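Local coordinates for DyP-type peroxidase (PDB 6FSK), which is a heme b peroxidase of the dye-decolorizing family that probably also oxidises Mn(II) at a non-canonical site, at residues Leu93-Phe98 with Ser387-Gly392; Ser315-Asp320 with Gly415-Leu420; Ala36-Phe41 with His155-Gly160. The protein carries 1 engineered substitution. All coordinates share one frame; numbering follows the deposited sequence.

Contact 1: residues Leu93-Phe98 with Ser387-Gly392; sequences LSDNAF and SSIDDG
Asp95 and Asp390 reach across this contact in both directions, each accepting from backbone N-H groups of the opposite segment. Asp390 reaches the first turn of helix 96-100: its OD1 takes Ala97 N at 2.8 Å through the syn lone pair, and its OD2 takes Asn96 N at 2.8 Å, also on the syn side but 18° out of the carboxylate plane. In return, Asp95 OD2 accepts from Asp390 N at 3.0 Å, an almost straight bond of 167°, and adds a weak, bent one from Ile389 N. The second oxygen, Asp95 OD1, uses its anti lone pair on Phe98 N at 2.8 Å, the capping bond that marks Asp95 as N-cap. The two side chains run past each other in opposite directions, and their carboxylates stack with planes 17° apart, Asp95 OD1 only 3.5 Å from Asp390 OD1; the surrounding N-H groups and the helix N-terminus probably offset this repulsion. On the buried side the packing is tight and apolar, Ala97 CB meeting Ile389 CG2 at 3.7 Å. The solvent side is looser: there the exposed Asn96 amide lies across Asp390 without a side-chain bond. Separately, a water bridges the two segments, donating to Ser94 O and Asp95 OD2 while accepting from Ser388 OG at 2.7 Å. Segment 387-392 is the loop between strand 379-386 and helix 393-401. The buried side rests on the central sheet: Ile389 touches Phe239 of strand 238-247 and Tyr469 of strand 462-472, while Phe98 meets Phe239 edge-to-face and also packs on helix 81-86.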
ATOM      1  N   LEU A  93     -13.107   6.468 -16.586  1.00 15.78           N
ATOM      2  CA  LEU A  93     -12.158   5.334 -16.420  1.00 15.95           C
ATOM      3  C   LEU A  93     -12.746   4.140 -15.694  1.00 14.43           C
ATOM      4  O   LEU A  93     -11.998   3.177 -15.362  1.00 14.55           O
ATOM      5  CB  LEU A  93     -10.869   5.842 -15.766  1.00 15.86           C
ATOM      6  CG  LEU A  93      -9.966   6.866 -16.435  1.00 17.12           C
ATOM      7  CD1 LEU A  93      -8.700   7.146 -15.683  1.00 17.09           C
ATOM      8  CD2 LEU A  93      -9.689   6.445 -17.906  1.00 19.26           C
ATOM      9  N   SER A  94     -14.049   4.146 -15.403  1.00 14.14           N
ATOM     10  CA  SER A  94     -14.763   3.004 -14.800  1.00 14.78           C
ATOM     11  C   SER A  94     -14.169   2.608 -13.431  1.00 15.27           C
ATOM     12  O   SER A  94     -13.888   1.457 -13.182  1.00 16.05           O
ATOM     13  CB  SER A  94     -14.671   1.845 -15.821  1.00 17.19           C
ATOM     14  OG  SER A  94     -15.734   0.980 -15.545  1.00 23.72           O
ATOM     15  N   ASP A  95     -13.910   3.620 -12.595  1.00 13.14           N
ATOM     16  CA  ASP A  95     -13.563   3.339 -11.192  1.00 12.78           C
ATOM     17  C   ASP A  95     -14.243   4.389 -10.325  1.00 11.79           C
ATOM     18  O   ASP A  95     -13.936   5.614 -10.393  1.00 12.22           O
ATOM     19  CB  ASP A  95     -12.090   3.362 -11.018  1.00 11.96           C
ATOM     20  CG  ASP A  95     -11.690   2.910  -9.665  1.00 12.93           C
ATOM     21  OD1 ASP A  95     -11.651   3.677  -8.677  1.00 11.48           O
ATOM     22  OD2 ASP A  95     -11.448   1.686  -9.551  1.00 12.22           O
ATOM     23  N   ASN A  96     -15.208   3.937  -9.580  1.00 12.18           N
ATOM     24  CA  ASN A  96     -16.053   4.811  -8.789  1.00 12.61           C
ATOM     25  C   ASN A  96     -15.227   5.539  -7.715  1.00 11.78           C
ATOM     26  O   ASN A  96     -15.411   6.716  -7.492  1.00 12.41           O
ATOM     27  CB  ASN A  96     -17.116   4.012  -8.091  1.00 13.09           C
ATOM     28  CG  ASN A  96     -18.074   3.352  -9.021  1.00 17.61           C
ATOM     29  OD1 ASN A  96     -18.461   2.163  -8.806  1.00 20.67           O
ATOM     30  ND2 ASN A  96     -18.441   4.061 -10.060  1.00 18.37           N
ATOM     31  N   ALA A  97     -14.331   4.836  -7.047  1.00 11.34           N
ATOM     32  CA  ALA A  97     -13.489   5.453  -5.994  1.00 11.14           C
ATOM     33  C   ALA A  97     -12.639   6.553  -6.555  1.00 11.24           C
ATOM     34  O   ALA A  97     -12.577   7.661  -6.033  1.00 10.72           O
ATOM     35  CB  ALA A  97     -12.643   4.368  -5.336  1.00 11.41           C
ATOM     36  N   PHE A  98     -11.935   6.280  -7.678  1.00  9.74           N
ATOM     37  CA  PHE A  98     -11.093   7.257  -8.333  1.00 10.37           C
ATOM     38  C   PHE A  98     -11.921   8.522  -8.706  1.00 10.83           C
ATOM     39  O   PHE A  98     -11.512   9.632  -8.532  1.00 10.85           O
ATOM     40  CB  PHE A  98     -10.528   6.645  -9.624  1.00 10.24           C
ATOM     41  CG  PHE A  98      -9.766   7.602 -10.494  1.00 10.18           C
ATOM     42  CD1 PHE A  98      -8.513   8.004 -10.167  1.00 10.19           C
ATOM     43  CD2 PHE A  98     -10.316   8.113 -11.664  1.00 10.08           C
ATOM     44  CE1 PHE A  98      -7.742   8.828 -10.943  1.00 10.52           C
ATOM     45  CE2 PHE A  98      -9.569   8.987 -12.446  1.00 10.32           C
ATOM     46  CZ  PHE A  98      -8.329   9.361 -12.101  1.00 10.89           C
ATOM     47  N   SER A 387      -5.428  -2.231 -11.378  1.00  9.88           N
ATOM     48  CA  SER A 387      -6.239  -1.697 -12.414  1.00 10.03           C
ATOM     49  C   SER A 387      -7.619  -1.354 -11.945  1.00 10.57           C
ATOM     50  O   SER A 387      -8.484  -0.944 -12.746  1.00 11.09           O
ATOM     51  CB  SER A 387      -6.313  -2.654 -13.606  1.00 11.08           C
ATOM     52  OG  SER A 387      -6.993  -3.820 -13.216  1.00 12.03           O
ATOM     53  N   SER A 388      -7.897  -1.473 -10.633  1.00  9.43           N
ATOM     54  CA  SER A 388      -9.194  -1.125 -10.109  1.00  9.95           C
ATOM     55  C   SER A 388      -9.048  -0.845  -8.615  1.00  9.12           C
ATOM     56  O   SER A 388      -8.833  -1.735  -7.811  1.00 10.25           O
ATOM     57  CB  SER A 388     -10.189  -2.244 -10.296  1.00 11.30           C
ATOM     58  OG  SER A 388     -11.459  -1.990  -9.713  1.00 10.35           O
ATOM     59  N   ILE A 389      -9.236   0.408  -8.245  1.00 10.21           N
ATOM     60  CA  ILE A 389      -9.328   0.790  -6.788  1.00 10.12           C
ATOM     61  C   ILE A 389     -10.603   0.224  -6.189  1.00 10.96           C
ATOM     62  O   ILE A 389     -10.628  -0.310  -5.045  1.00 10.06           O
ATOM     63  CB  ILE A 389      -9.257   2.318  -6.632  1.00  9.76           C
ATOM     64  CG1 ILE A 389      -7.976   2.841  -7.240  1.00  9.28           C
ATOM     65  CG2 ILE A 389      -9.328   2.714  -5.134  1.00 10.03           C
ATOM     66  CD1 ILE A 389      -7.880   4.376  -7.164  1.00 10.21           C
ATOM     67  N   ASP A 390     -11.676   0.206  -7.006  1.00 10.89           N
ATOM     68  CA  ASP A 390     -12.947  -0.343  -6.552  1.00 10.54           C
ATOM     69  C   ASP A 390     -12.771  -1.831  -6.151  1.00 11.06           C
ATOM     70  O   ASP A 390     -13.233  -2.249  -5.082  1.00 11.73           O
ATOM     71  CB  ASP A 390     -14.005  -0.315  -7.607  1.00 11.11           C
ATOM     72  CG  ASP A 390     -14.501   1.086  -7.936  1.00 11.96           C
ATOM     73  OD1 ASP A 390     -14.300   2.030  -7.162  1.00 13.85           O
ATOM     74  OD2 ASP A 390     -15.187   1.186  -9.050  1.00 13.23           O
ATOM     75  N   ASP A 391     -12.009  -2.573  -6.931  1.00 10.40           N
ATOM     76  CA  ASP A 391     -11.824  -4.008  -6.658  1.00 11.76           C
ATOM     77  C   ASP A 391     -10.732  -4.269  -5.660  1.00  9.68           C
ATOM     78  O   ASP A 391     -10.755  -5.296  -4.926  1.00 10.62           O
ATOM     79  CB  ASP A 391     -11.426  -4.810  -7.915  1.00 10.73           C
ATOM     80  CG  ASP A 391     -12.532  -4.936  -8.972  1.00 14.31           C
ATOM     81  OD1 ASP A 391     -13.700  -4.646  -8.724  1.00 15.12           O
ATOM     82  OD2 ASP A 391     -12.168  -5.365 -10.114  1.00 15.17           O
ATOM     83  N   GLY A 392      -9.719  -3.395  -5.616  1.00  9.33           N
ATOM     84  CA  GLY A 392      -8.545  -3.527  -4.809  1.00  9.50           C
ATOM     85  C   GLY A 392      -8.562  -2.775  -3.492  1.00  8.67           C
ATOM     86  O   GLY A 392      -9.284  -3.086  -2.582  1.00  9.64           O
TER
HETATM   87  O   HOH W   1     -12.182  -0.035 -11.406  1.00 13.27           O

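Contact 2: residues Ser315-Asp320 with Gly415-Leu420; sequences SLVRGD and GPIPPL
With Leu420 CG anti to its carbonyl carbon (chi1 -64°), both methyls of this leucine reach the last turn of helix 315-318; in Ile417 (chi1 -61°) it is CG2, the branch anti to the backbone N, that meets the same turn. Leu420 CD2 lies 3.3 Å from Leu316 O, a carbonyl already holding Gly319 N by hydrogen bond, and 3.7 Å from Gly319 CA. The side chains of Leu316 and Leu420 cross at about a right angle, their CD1 atoms 4.0 Å apart. Ile417 CG2 abuts Val317 O at 3.2 Å, and Pro419 CB lies 3.4 Å from Arg318 O. No direct hydrogen bond joins the segments; the polar link is a water donating to Gly319 O at 3.1 Å and to Pro419 O at 2.8 Å. An alanine in place of Leu420 would take away both methyls and is likely to open a gap beside Leu316 CD1 and Gly319 CA. The absence of a side chain at Gly319 permits its close approach to Pro419, CA to CA 4.9 Å. Arg318 NH1 salt-bridges Asp320 OD2 within its own segment. Leu420 and Leu316 share the loop residue Phe326 and, in helix 408-412, Val411 as neighbours. The geometry is that of the C-terminus of a short, weakly bonded helix closed by a Schellman motif, with Gly319 at positive phi, packed against the 3-10 turn 418-420.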
ATOM      1  N   SER A 315      -7.765 -23.987   7.416  1.00 11.98           N
ATOM      2  CA  SER A 315      -7.945 -23.622   8.811  1.00 12.37           C
ATOM      3  C   SER A 315      -9.233 -22.841   9.048  1.00 11.37           C
ATOM      4  O   SER A 315      -9.868 -22.938  10.099  1.00 13.23           O
ATOM      5  CB  SER A 315      -6.720 -22.938   9.349  1.00 12.95           C
ATOM      6  OG  SER A 315      -6.415 -21.790   8.531  1.00 13.24           O
ATOM      7  N   LEU A 316      -9.636 -22.014   8.084  1.00 11.16           N
ATOM      8  CA  LEU A 316     -10.879 -21.300   8.219  1.00 12.23           C
ATOM      9  C   LEU A 316     -12.084 -22.229   8.336  1.00 12.82           C
ATOM     10  O   LEU A 316     -12.860 -22.094   9.325  1.00 12.11           O
ATOM     11  CB  LEU A 316     -11.065 -20.210   7.158  1.00 11.28           C
ATOM     12  CG  LEU A 316     -12.349 -19.379   7.282  1.00 11.53           C
ATOM     13  CD1 LEU A 316     -12.515 -18.654   8.575  1.00 12.29           C
ATOM     14  CD2 LEU A 316     -12.444 -18.421   6.127  1.00 12.35           C
ATOM     15  N   VAL A 317     -12.240 -23.176   7.420  1.00 13.23           N
ATOM     16  CA  VAL A 317     -13.432 -24.104   7.451  1.00 15.32           C
ATOM     17  C   VAL A 317     -13.390 -25.014   8.715  1.00 15.24           C
ATOM     18  O   VAL A 317     -14.432 -25.329   9.327  1.00 16.64           O
ATOM     19  CB  VAL A 317     -13.442 -24.911   6.130  1.00 17.72           C
ATOM     20  CG1 VAL A 317     -14.270 -26.198   6.172  1.00 21.20           C
ATOM     21  CG2 VAL A 317     -13.930 -23.993   5.038  1.00 17.90           C
ATOM     22  N   ARG A 318     -12.201 -25.279   9.178  1.00 15.07           N
ATOM     23  CA  ARG A 318     -11.997 -25.983  10.465  1.00 15.54           C
ATOM     24  C   ARG A 318     -12.173 -25.125  11.694  1.00 16.33           C
ATOM     25  O   ARG A 318     -12.205 -25.672  12.817  1.00 17.87           O
ATOM     26  CB  ARG A 318     -10.625 -26.670  10.532  1.00 15.62           C
ATOM     27  CG  ARG A 318     -10.492 -27.832   9.549  1.00 17.92           C
ATOM     28  CD  ARG A 318      -9.249 -28.643   9.712  1.00 18.27           C
ATOM     29  NE  ARG A 318      -8.069 -27.845   9.565  1.00 19.16           N
ATOM     30  CZ  ARG A 318      -7.318 -27.373  10.542  1.00 18.54           C
ATOM     31  NH1 ARG A 318      -7.582 -27.619  11.826  1.00 18.46           N
ATOM     32  NH2 ARG A 318      -6.308 -26.609  10.209  1.00 19.57           N
ATOM     33  N   GLY A 319     -12.253 -23.801  11.538  1.00 14.72           N
ATOM     34  CA  GLY A 319     -12.401 -22.923  12.703  1.00 15.09           C
ATOM     35  C   GLY A 319     -11.166 -22.890  13.538  1.00 14.46           C
ATOM     36  O   GLY A 319     -11.242 -22.648  14.739  1.00 16.64           O
ATOM     37  N   ASP A 320     -10.003 -23.101  12.948  1.00 12.69           N
ATOM     38  CA  ASP A 320      -8.779 -23.236  13.692  1.00 14.35           C
ATOM     39  C   ASP A 320      -7.912 -21.989  13.571  1.00 14.33           C
ATOM     40  O   ASP A 320      -7.324 -21.784  12.538  1.00 12.85           O
ATOM     41  CB  ASP A 320      -8.063 -24.460  13.144  1.00 15.55           C
ATOM     42  CG  ASP A 320      -6.809 -24.844  13.893  1.00 17.58           C
ATOM     43  OD1 ASP A 320      -6.329 -24.112  14.764  1.00 19.53           O
ATOM     44  OD2 ASP A 320      -6.243 -25.934  13.551  1.00 20.86           O
ATOM     45  N   GLY A 415     -22.824 -21.960   2.937  1.00 29.88           N
ATOM     46  CA  GLY A 415     -23.291 -23.187   3.627  1.00 31.43           C
ATOM     47  C   GLY A 415     -22.938 -23.056   5.088  1.00 33.92           C
ATOM     48  O   GLY A 415     -22.091 -22.229   5.433  1.00 29.04           O
ATOM     49  N   PRO A 416     -23.601 -23.837   5.946  1.00 32.17           N
ATOM     50  CA  PRO A 416     -23.277 -23.726   7.363  1.00 30.43           C
ATOM     51  C   PRO A 416     -21.953 -24.422   7.639  1.00 23.42           C
ATOM     52  O   PRO A 416     -21.652 -25.442   7.086  1.00 27.34           O
ATOM     53  CB  PRO A 416     -24.446 -24.478   8.035  1.00 33.53           C
ATOM     54  CG  PRO A 416     -24.791 -25.563   7.020  1.00 34.60           C
ATOM     55  CD  PRO A 416     -24.562 -24.936   5.651  1.00 35.01           C
ATOM     56  N   ILE A 417     -21.138 -23.819   8.497  1.00 21.00           N
ATOM     57  CA  ILE A 417     -19.881 -24.330   8.911  1.00 19.43           C
ATOM     58  C   ILE A 417     -19.884 -24.260  10.460  1.00 16.89           C
ATOM     59  O   ILE A 417     -19.605 -23.199  11.055  1.00 17.68           O
ATOM     60  CB  ILE A 417     -18.714 -23.462   8.357  1.00 17.61           C
ATOM     61  CG1 ILE A 417     -18.744 -23.469   6.841  1.00 20.86           C
ATOM     62  CG2 ILE A 417     -17.354 -24.035   8.754  1.00 19.18           C
ATOM     63  CD1 ILE A 417     -17.802 -22.446   6.170  1.00 20.87           C
ATOM     64  N   PRO A 418     -20.274 -25.374  11.132  1.00 18.41           N
ATOM     65  CA  PRO A 418     -20.448 -25.358  12.552  1.00 19.29           C
ATOM     66  C   PRO A 418     -19.230 -24.892  13.386  1.00 17.80           C
ATOM     67  O   PRO A 418     -19.454 -24.174  14.406  1.00 18.61           O
ATOM     68  CB  PRO A 418     -20.843 -26.795  12.864  1.00 21.69           C
ATOM     69  CG  PRO A 418     -21.549 -27.230  11.587  1.00 20.74           C
ATOM     70  CD  PRO A 418     -20.824 -26.577  10.472  1.00 20.74           C
ATOM     71  N   PRO A 419     -17.973 -25.229  12.966  1.00 18.11           N
ATOM     72  CA  PRO A 419     -16.820 -24.701  13.756  1.00 17.14           C
ATOM     73  C   PRO A 419     -16.708 -23.217  13.748  1.00 16.71           C
ATOM     74  O   PRO A 419     -15.936 -22.712  14.582  1.00 18.69           O
ATOM     75  CB  PRO A 419     -15.617 -25.290  13.033  1.00 17.78           C
ATOM     76  CG  PRO A 419     -16.119 -26.459  12.318  1.00 21.74           C
ATOM     77  CD  PRO A 419     -17.512 -26.187  11.955  1.00 19.69           C
ATOM     78  N   LEU A 420     -17.430 -22.526  12.856  1.00 16.08           N
ATOM     79  CA  LEU A 420     -17.399 -21.043  12.803  1.00 17.11           C
ATOM     80  C   LEU A 420     -18.598 -20.426  13.521  1.00 18.10           C
ATOM     81  O   LEU A 420     -18.754 -19.213  13.516  1.00 17.68           O
ATOM     82  CB  LEU A 420     -17.284 -20.522  11.424  1.00 16.10           C
ATOM     83  CG  LEU A 420     -15.958 -20.900  10.724  1.00 15.25           C
ATOM     84  CD1 LEU A 420     -15.976 -20.436   9.303  1.00 14.96           C
ATOM     85  CD2 LEU A 420     -14.742 -20.354  11.465  1.00 14.03           C
TER
HETATM   86  O   HOH W   2     -13.813 -23.433  16.195  1.00 34.43           O

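Contact 3: residues Ala36-Phe41 with His155-Gly160; sequences ANMAHF and HIFGVG
Phe157 points an edge at the face of Phe41 in an offset edge-to-face pair, the ring centroids 5.5 Å apart and the planes at 74°. Phe157 CE2 lies over the Phe41 face, 3.9 Å from Phe41 CG, while Phe157 CZ touches Phe41 CB at 3.7 Å. Further round the rim, toward CZ and CE1, sits the Met38 sulfur, with SD 3.7 Å from Phe157 CZ. Measured from the ring centroid it is 80° off the normal, a Met-aromatic contact made at the edge; bends at chi2 and chi3 of Met38 fold the sulfur back to this position. Asn37 approaches the Phe157 ring obliquely, its CB 3.6 Å from CD1. Three residues of segment 36-41 thus touch the ring, and Ile156 CG2 of its own segment lies over one face. That same methyl also presses on Asn37 O at 3.4 Å, a carbonyl occupied by the amides of His40 and Phe41, while Ile156 CD1 extends to His40 O at 3.8 Å. The Asn37 amide sits against the Ile156 carbonyl, CG to O 3.2 Å, but the angle at ND2 is too poor for a bond; ND2 instead has a weak one to Ser165 OG. Helix 144-156 ends here in a Schellman motif at Gly158, and this terminus packs on helix 31-41. Beyond the pair, Phe41 packs on Ile153 and on Val75 and Val77 of strand 74-80, and Phe157 on Phe34 and on Ile166 of strand 166-175.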
ATOM      1  N   ALA A  36       2.142  22.111 -22.987  1.00 16.69           N
ATOM      2  CA  ALA A  36       3.374  22.354 -23.693  1.00 18.30           C
ATOM      3  C   ALA A  36       4.608  21.930 -22.840  1.00 17.07           C
ATOM      4  O   ALA A  36       5.581  21.385 -23.340  1.00 17.60           O
ATOM      5  CB  ALA A  36       3.456  23.849 -24.076  1.00 18.75           C
ATOM      6  N   ASN A  37       4.591  22.238 -21.498  1.00 16.56           N
ATOM      7  CA  ASN A  37       5.676  21.911 -20.656  1.00 17.27           C
ATOM      8  C   ASN A  37       5.857  20.344 -20.488  1.00 15.61           C
ATOM      9  O   ASN A  37       6.948  19.807 -20.383  1.00 16.02           O
ATOM     10  CB  ASN A  37       5.462  22.532 -19.265  1.00 18.40           C
ATOM     11  CG  ASN A  37       5.507  24.031 -19.250  1.00 17.59           C
ATOM     12  OD1 ASN A  37       5.955  24.717 -20.221  1.00 21.98           O
ATOM     13  ND2 ASN A  37       5.046  24.584 -18.182  1.00 14.80           N
ATOM     14  N   MET A  38       4.726  19.675 -20.543  1.00 15.12           N
ATOM     15  CA  MET A  38       4.681  18.230 -20.427  1.00 16.32           C
ATOM     16  C   MET A  38       5.535  17.597 -21.504  1.00 16.32           C
ATOM     17  O   MET A  38       6.208  16.594 -21.299  1.00 15.54           O
ATOM     18  CB  MET A  38       3.302  17.673 -20.536  1.00 17.67           C
ATOM     19  CG  MET A  38       2.541  17.678 -19.221  1.00 18.17           C
ATOM     20  SD  MET A  38       3.177  16.580 -17.930  1.00 19.60           S
ATOM     21  CE  MET A  38       2.858  14.928 -18.597  1.00 20.17           C
ATOM     22  N   ALA A  39       5.598  18.206 -22.662  1.00 18.35           N
ATOM     23  CA  ALA A  39       6.497  17.626 -23.675  1.00 17.68           C
ATOM     24  C   ALA A  39       7.936  17.507 -23.342  1.00 19.00           C
ATOM     25  O   ALA A  39       8.622  16.588 -23.766  1.00 20.59           O
ATOM     26  CB  ALA A  39       6.312  18.405 -24.985  1.00 21.96           C
ATOM     27  N   HIS A  40       8.433  18.451 -22.542  1.00 17.82           N
ATOM     28  CA  HIS A  40       9.737  18.434 -22.072  1.00 18.33           C
ATOM     29  C   HIS A  40       9.942  17.542 -20.872  1.00 16.31           C
ATOM     30  O   HIS A  40      11.038  17.084 -20.640  1.00 17.36           O
ATOM     31  CB  HIS A  40      10.149  19.850 -21.705  1.00 21.13           C
ATOM     32  CG  HIS A  40      10.304  20.701 -22.911  1.00 25.54           C
ATOM     33  ND1 HIS A  40       9.348  21.597 -23.314  1.00 31.44           N
ATOM     34  CD2 HIS A  40      11.248  20.670 -23.883  1.00 29.40           C
ATOM     35  CE1 HIS A  40       9.738  22.153 -24.451  1.00 29.87           C
ATOM     36  NE2 HIS A  40      10.877  21.594 -24.820  1.00 30.00           N
ATOM     37  N   PHE A  41       8.880  17.331 -20.095  1.00 17.77           N
ATOM     38  CA  PHE A  41       8.921  16.457 -18.923  1.00 16.41           C
ATOM     39  C   PHE A  41       8.958  14.974 -19.316  1.00 16.35           C
ATOM     40  O   PHE A  41       9.689  14.206 -18.703  1.00 15.56           O
ATOM     41  CB  PHE A  41       7.696  16.742 -18.064  1.00 15.60           C
ATOM     42  CG  PHE A  41       7.568  15.869 -16.802  1.00 15.71           C
ATOM     43  CD1 PHE A  41       8.653  15.550 -16.018  1.00 18.89           C
ATOM     44  CD2 PHE A  41       6.352  15.407 -16.476  1.00 19.66           C
ATOM     45  CE1 PHE A  41       8.501  14.787 -14.863  1.00 19.42           C
ATOM     46  CE2 PHE A  41       6.175  14.666 -15.307  1.00 18.04           C
ATOM     47  CZ  PHE A  41       7.279  14.319 -14.570  1.00 16.99           C
ATOM     48  N   HIS A 155      11.551  23.321 -12.690  1.00 17.52           N
ATOM     49  CA  HIS A 155      11.996  24.324 -13.701  1.00 19.89           C
ATOM     50  C   HIS A 155      11.261  24.185 -15.036  1.00 18.45           C
ATOM     51  O   HIS A 155      10.790  25.158 -15.638  1.00 18.23           O
ATOM     52  CB  HIS A 155      13.500  24.257 -13.881  1.00 23.26           C
ATOM     53  CG  HIS A 155      14.025  25.371 -14.731  1.00 30.32           C
ATOM     54  ND1 HIS A 155      14.343  25.215 -16.065  1.00 35.04           N
ATOM     55  CD2 HIS A 155      14.269  26.666 -14.432  1.00 31.80           C
ATOM     56  CE1 HIS A 155      14.792  26.364 -16.545  1.00 31.87           C
ATOM     57  NE2 HIS A 155      14.732  27.264 -15.579  1.00 34.49           N
ATOM     58  N   ILE A 156      11.059  22.943 -15.470  1.00 17.91           N
ATOM     59  CA  ILE A 156      10.233  22.726 -16.665  1.00 14.60           C
ATOM     60  C   ILE A 156       8.829  23.337 -16.606  1.00 15.38           C
ATOM     61  O   ILE A 156       8.257  23.815 -17.583  1.00 16.61           O
ATOM     62  CB  ILE A 156      10.113  21.186 -16.960  1.00 16.90           C
ATOM     63  CG1 ILE A 156      11.469  20.657 -17.363  1.00 18.99           C
ATOM     64  CG2 ILE A 156       9.050  20.903 -17.993  1.00 19.05           C
ATOM     65  CD1 ILE A 156      11.498  19.132 -17.421  1.00 20.59           C
ATOM     66  N   PHE A 157       8.174  23.292 -15.440  1.00 13.79           N
ATOM     67  CA  PHE A 157       6.841  23.777 -15.290  1.00 13.80           C
ATOM     68  C   PHE A 157       6.804  25.216 -14.694  1.00 12.72           C
ATOM     69  O   PHE A 157       5.745  25.726 -14.342  1.00 16.28           O
ATOM     70  CB  PHE A 157       5.997  22.852 -14.417  1.00 15.00           C
ATOM     71  CG  PHE A 157       5.755  21.497 -15.033  1.00 14.45           C
ATOM     72  CD1 PHE A 157       4.764  21.322 -15.966  1.00 15.43           C
ATOM     73  CD2 PHE A 157       6.583  20.432 -14.661  1.00 14.35           C
ATOM     74  CE1 PHE A 157       4.595  20.044 -16.602  1.00 14.07           C
ATOM     75  CE2 PHE A 157       6.393  19.186 -15.220  1.00 16.17           C
ATOM     76  CZ  PHE A 157       5.449  18.995 -16.230  1.00 14.40           C
ATOM     77  N   GLY A 158       7.954  25.775 -14.492  1.00 14.03           N
ATOM     78  CA  GLY A 158       8.101  27.194 -14.067  1.00 14.69           C
ATOM     79  C   GLY A 158       7.637  27.406 -12.651  1.00 14.00           C
ATOM     80  O   GLY A 158       7.242  28.509 -12.296  1.00 14.61           O
ATOM     81  N   VAL A 159       7.771  26.353 -11.807  1.00 15.11           N
ATOM     82  CA  VAL A 159       7.222  26.453 -10.444  1.00 12.91           C
ATOM     83  C   VAL A 159       7.926  27.593  -9.671  1.00 13.86           C
ATOM     84  O   VAL A 159       9.144  27.706  -9.698  1.00 14.54           O
ATOM     85  CB  VAL A 159       7.411  25.130  -9.653  1.00 15.40           C
ATOM     86  CG1 VAL A 159       6.969  25.294  -8.177  1.00 16.67           C
ATOM     87  CG2 VAL A 159       6.703  23.945 -10.344  1.00 16.45           C
ATOM     88  N   GLY A 160       7.113  28.414  -9.049  1.00 14.99           N
ATOM     89  CA  GLY A 160       7.555  29.546  -8.252  1.00 15.50           C
ATOM     90  C   GLY A 160       7.858  30.808  -9.039  1.00 16.52           C
ATOM     91  O   GLY A 160       8.351  31.820  -8.480  1.00 16.64           O
TER

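Overall arrangement
The three contacts are separate sites, none touching another. Along the sequence the segments of contact 1 alternate with those of contact 2 and with those of contact 3, whereas contact 3 closes before contact 2 opens. Contacts 2 and 3 lie on opposite sides of the chain's centre, 58 Å apart between centres and about 43 Å between nearest atoms. Contact 1 lies 32 Å from contact 2 and 29 Å from contact 3 between centres, with nearest atoms about 17 and 14 Å apart. The Ile389 side chain of contact 1 is about 9 Å from the bound heme, and that of Leu316 in contact 2 about 10 Å from that of heme-binding Arg336. Contact 3 lies far from the heme.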